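Local structure of formiminotetrahydrofolate cyclodeaminase (Thermotoga maritima, 1O5H) at residues M53-Y64 against L138-D149. The protein probably catalyses the cyclising deamination of 5-formiminotetrahydrofolate to 5,10-methenyltetrahydrofolate with release of ammonia. Sequence-based numbering, arbitrary orientation.
Sequences MVANFTRKKKGY and LAEFGNKNLASD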
loop_
_atom_site.group_PDB
_atom_site.type_symbol
_atom_site.label_atom_id
_atom_site.label_comp_id
_atom_site.label_asym_id
_atom_site.label_seq_id
_atom_site.Cartn_x
_atom_site.Cartn_y
_atom_site.Cartn_z
HETATM N N MSE A 53 -3.258 -15.116 3.806
HETATM C CA MSE A 53 -3.775 -15.917 2.704
HETATM C C MSE A 53 -2.784 -16.979 2.292
HETATM O O MSE A 53 -3.129 -18.146 2.225
HETATM C CB MSE A 53 -4.125 -15.057 1.520
HETATM C CG MSE A 53 -4.305 -15.822 0.223
HETATM SE SE MSE A 53 -4.852 -14.513 -1.109
HETATM C CE MSE A 53 -4.856 -15.739 -2.869
ATOM N N VAL A 54 -1.548 -16.576 2.048
ATOM C CA VAL A 54 -0.510 -17.514 1.681
ATOM C C VAL A 54 -0.334 -18.585 2.759
ATOM O O VAL A 54 -0.182 -19.778 2.441
ATOM C CB VAL A 54 0.824 -16.808 1.382
ATOM C CG1 VAL A 54 1.902 -17.825 1.103
ATOM C CG2 VAL A 54 0.677 -15.837 0.178
ATOM N N ALA A 55 -0.384 -18.195 4.029
ATOM C CA ALA A 55 -0.224 -19.189 5.095
ATOM C C ALA A 55 -1.380 -20.186 5.116
ATOM O O ALA A 55 -1.173 -21.387 5.292
ATOM C CB ALA A 55 -0.089 -18.529 6.421
ATOM N N ASN A 56 -2.599 -19.688 4.932
ATOM C CA ASN A 56 -3.760 -20.561 4.834
ATOM C C ASN A 56 -3.650 -21.532 3.698
ATOM O O ASN A 56 -3.923 -22.712 3.876
ATOM C CB ASN A 56 -5.030 -19.758 4.642
ATOM C CG ASN A 56 -5.683 -19.393 5.944
ATOM O OD1 ASN A 56 -5.657 -20.170 6.917
ATOM N ND2 ASN A 56 -6.283 -18.201 5.985
ATOM N N PHE A 57 -3.255 -21.040 2.527
ATOM C CA PHE A 57 -3.121 -21.906 1.395
ATOM C C PHE A 57 -1.909 -22.835 1.500
ATOM O O PHE A 57 -1.632 -23.582 0.571
ATOM C CB PHE A 57 -3.054 -21.088 0.129
ATOM C CG PHE A 57 -4.389 -20.757 -0.453
ATOM C CD1 PHE A 57 -5.130 -21.724 -1.111
ATOM C CD2 PHE A 57 -4.885 -19.457 -0.393
ATOM C CE1 PHE A 57 -6.358 -21.416 -1.676
ATOM C CE2 PHE A 57 -6.117 -19.135 -0.964
ATOM C CZ PHE A 57 -6.849 -20.117 -1.607
ATOM N N THR A 58 -1.192 -22.801 2.620
ATOM C CA THR A 58 -0.031 -23.669 2.801
ATOM C C THR A 58 -0.319 -24.764 3.808
ATOM O O THR A 58 0.234 -25.876 3.727
ATOM C CB THR A 58 1.194 -22.860 3.233
ATOM O OG1 THR A 58 1.473 -21.851 2.251
ATOM C CG2 THR A 58 2.441 -23.720 3.214
ATOM N N ARG A 59 -1.176 -24.467 4.777
ATOM C CA ARG A 59 -1.620 -25.527 5.669
ATOM C C ARG A 59 -2.659 -26.367 4.946
ATOM O O ARG A 59 -3.199 -25.948 3.914
ATOM C CB ARG A 59 -2.157 -24.977 6.984
ATOM C CG ARG A 59 -3.272 -23.990 6.847
ATOM C CD ARG A 59 -3.497 -23.204 8.109
ATOM N NE ARG A 59 -4.918 -23.038 8.360
ATOM C CZ ARG A 59 -5.698 -23.993 8.847
ATOM N NH1 ARG A 59 -5.209 -25.194 9.141
ATOM N NH2 ARG A 59 -6.980 -23.754 9.044
ATOM N N LYS A 60 -2.923 -27.556 5.487
ATOM C CA LYS A 60 -3.805 -28.546 4.850
ATOM C C LYS A 60 -3.410 -28.786 3.371
ATOM O O LYS A 60 -4.279 -28.961 2.506
ATOM C CB LYS A 60 -5.296 -28.168 5.000
ATOM N N LYS A 61 -2.100 -28.792 3.099
ATOM C CA LYS A 61 -1.570 -29.070 1.755
ATOM C C LYS A 61 -0.452 -30.117 1.756
ATOM O O LYS A 61 0.526 -30.002 2.515
ATOM C CB LYS A 61 -1.078 -27.782 1.092
ATOM C CG LYS A 61 -0.650 -27.966 -0.347
ATOM C CD LYS A 61 -0.797 -26.691 -1.129
ATOM C CE LYS A 61 -0.585 -26.923 -2.621
ATOM N NZ LYS A 61 -1.728 -27.639 -3.252
ATOM N N LYS A 62 -0.600 -31.127 0.898
ATOM C CA LYS A 62 0.362 -32.223 0.848
ATOM C C LYS A 62 1.694 -31.659 0.367
ATOM O O LYS A 62 1.734 -30.844 -0.562
ATOM C CB LYS A 62 -0.132 -33.382 -0.034
ATOM N N GLY A 63 2.769 -32.065 1.042
ATOM C CA GLY A 63 4.114 -31.586 0.740
ATOM C C GLY A 63 4.561 -30.474 1.673
ATOM O O GLY A 63 5.759 -30.193 1.779
ATOM N N TYR A 64 3.598 -29.840 2.350
ATOM C CA TYR A 64 3.867 -28.721 3.275
ATOM C C TYR A 64 3.425 -29.044 4.714
ATOM O O TYR A 64 3.332 -28.142 5.570
ATOM C CB TYR A 64 3.160 -27.438 2.795
ATOM C CG TYR A 64 3.553 -26.979 1.406
ATOM C CD1 TYR A 64 4.687 -26.189 1.202
ATOM C CD2 TYR A 64 2.789 -27.337 0.293
ATOM C CE1 TYR A 64 5.051 -25.773 -0.086
ATOM C CE2 TYR A 64 3.146 -26.932 -0.991
ATOM C CZ TYR A 64 4.273 -26.158 -1.173
ATOM O OH TYR A 64 4.605 -25.768 -2.444
ATOM N N LEU A 138 7.420 -17.113 4.732
ATOM C CA LEU A 138 6.520 -17.539 3.665
ATOM C C LEU A 138 7.230 -17.696 2.300
ATOM O O LEU A 138 7.004 -18.660 1.576
ATOM C CB LEU A 138 5.344 -16.584 3.554
ATOM C CG LEU A 138 4.386 -16.574 4.741
ATOM C CD1 LEU A 138 3.375 -15.480 4.571
ATOM C CD2 LEU A 138 3.675 -17.895 4.915
ATOM N N ALA A 139 8.100 -16.749 1.955
ATOM C CA ALA A 139 8.881 -16.876 0.742
ATOM C C ALA A 139 9.562 -18.221 0.692
ATOM O O ALA A 139 9.663 -18.827 -0.379
ATOM C CB ALA A 139 9.923 -15.787 0.661
ATOM N N GLU A 140 10.030 -18.704 1.839
ATOM C CA GLU A 140 10.910 -19.864 1.820
ATOM C C GLU A 140 10.156 -21.174 1.956
ATOM O O GLU A 140 10.419 -22.108 1.238
ATOM C CB GLU A 140 11.978 -19.734 2.903
ATOM C CG GLU A 140 13.114 -20.735 2.776
ATOM C CD GLU A 140 14.093 -20.638 3.934
ATOM O OE1 GLU A 140 14.095 -19.587 4.640
ATOM O OE2 GLU A 140 14.856 -21.618 4.135
ATOM N N PHE A 141 9.194 -21.209 2.870
ATOM C CA PHE A 141 8.488 -22.436 3.244
ATOM C C PHE A 141 7.026 -22.437 2.856
ATOM O O PHE A 141 6.361 -23.433 2.994
ATOM C CB PHE A 141 8.582 -22.650 4.746
ATOM C CG PHE A 141 9.984 -22.730 5.254
ATOM C CD1 PHE A 141 10.808 -23.812 4.909
ATOM C CD2 PHE A 141 10.490 -21.730 6.088
ATOM C CE1 PHE A 141 12.121 -23.897 5.387
ATOM C CE2 PHE A 141 11.804 -21.795 6.581
ATOM C CZ PHE A 141 12.625 -22.881 6.233
ATOM N N GLY A 142 6.518 -21.320 2.367
ATOM C CA GLY A 142 5.110 -21.230 2.008
ATOM C C GLY A 142 4.834 -21.829 0.655
ATOM O O GLY A 142 5.755 -22.239 -0.063
ATOM N N ASN A 143 3.551 -21.872 0.319
ATOM C CA ASN A 143 3.050 -22.460 -0.914
ATOM C C ASN A 143 3.569 -21.777 -2.186
ATOM O O ASN A 143 3.229 -20.621 -2.468
ATOM C CB ASN A 143 1.526 -22.409 -0.857
ATOM C CG ASN A 143 0.868 -22.946 -2.098
ATOM O OD1 ASN A 143 1.425 -22.902 -3.209
ATOM N ND2 ASN A 143 -0.356 -23.440 -1.927
ATOM N N LYS A 144 4.362 -22.514 -2.968
ATOM C CA LYS A 144 5.043 -21.950 -4.150
ATOM C C LYS A 144 4.140 -21.212 -5.171
ATOM O O LYS A 144 4.581 -20.261 -5.825
ATOM C CB LYS A 144 5.897 -23.016 -4.845
ATOM C CG LYS A 144 7.019 -23.630 -3.969
ATOM C CD LYS A 144 8.154 -24.207 -4.847
ATOM C CE LYS A 144 8.852 -25.430 -4.218
ATOM N NZ LYS A 144 9.668 -25.075 -3.021
ATOM N N ASN A 145 2.879 -21.622 -5.285
ATOM C CA ASN A 145 1.976 -20.999 -6.248
ATOM C C ASN A 145 1.342 -19.721 -5.742
ATOM O O ASN A 145 0.419 -19.198 -6.360
ATOM C CB ASN A 145 0.836 -21.936 -6.682
ATOM C CG ASN A 145 1.268 -23.378 -6.841
ATOM O OD1 ASN A 145 0.740 -24.237 -6.153
ATOM N ND2 ASN A 145 2.220 -23.654 -7.747
ATOM N N LEU A 146 1.797 -19.219 -4.611
ATOM C CA LEU A 146 1.255 -17.968 -4.131
ATOM C C LEU A 146 2.391 -17.022 -3.874
ATOM O O LEU A 146 2.235 -16.008 -3.182
ATOM C CB LEU A 146 0.423 -18.186 -2.889
ATOM C CG LEU A 146 -1.006 -18.643 -3.153
ATOM C CD1 LEU A 146 -1.106 -20.130 -3.178
ATOM C CD2 LEU A 146 -1.906 -18.106 -2.045
ATOM N N ALA A 147 3.541 -17.347 -4.465
ATOM C CA ALA A 147 4.691 -16.497 -4.310
ATOM C C ALA A 147 4.319 -15.070 -4.686
ATOM O O ALA A 147 4.653 -14.146 -3.944
ATOM C CB ALA A 147 5.816 -16.990 -5.113
ATOM N N SER A 148 3.583 -14.896 -5.785
ATOM C CA SER A 148 3.140 -13.571 -6.195
ATOM C C SER A 148 2.515 -12.829 -5.008
ATOM O O SER A 148 2.869 -11.686 -4.714
ATOM C CB SER A 148 2.157 -13.666 -7.353
ATOM O OG SER A 148 0.837 -13.748 -6.872
ATOM N N ASP A 149 1.610 -13.489 -4.292
ATOM C CA ASP A 149 0.949 -12.820 -3.180
ATOM C C ASP A 149 1.901 -12.471 -2.054
ATOM O O ASP A 149 1.771 -11.435 -1.428
ATOM C CB ASP A 149 -0.212 -13.635 -2.673
ATOM C CG ASP A 149 -1.330 -13.694 -3.656
ATOM O OD1 ASP A 149 -1.613 -12.650 -4.283
ATOM O OD2 ASP A 149 -1.985 -14.735 -3.874
#
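N143 and T58 meet where helix 36-56 runs out beside the link between helices 107-141 and 147-172. N143 can be followed from its backbone outward. Its N donates to T58 OG1 (2.8 Å), and its CB lies beside that same oxygen, the two side chains lying alongside and running antiparallel to one another. With CG anti to the backbone N (chi1 178°), the amide reaches the end of the neighbouring helix. ND2 gives F57 O a nearly straight bond of 2.8 Å, arriving 41° above the carbonyl plane, while the K61 side chain crosses that of N143 at about a right angle, with CD beside ND2. OD1 turns back to its own segment and accepts from N145 N, an Asx turn.

T58 OG1 also donates to V54 O (2.7 Å), so it links the two segments. On the helix side, V54 CG2 packs on L146 CB and D149 CB, and L146 CD2 packs against both the F57 ring, 3.7 Å from F57 CD2, and the methyl CE of selenomethionine M53. D149 OD1 itself bonds G36 N of the second subunit, placing this end of the bundle at the dimer interface. Farther along the loop, Y64 OH takes a weak bond from K144 N.

One asparagine thus satisfies the carbonyl of F57 across the contact and shapes its own turn, tying two helix ends of the all-helical fold together by polar bonds next to an apolar patch.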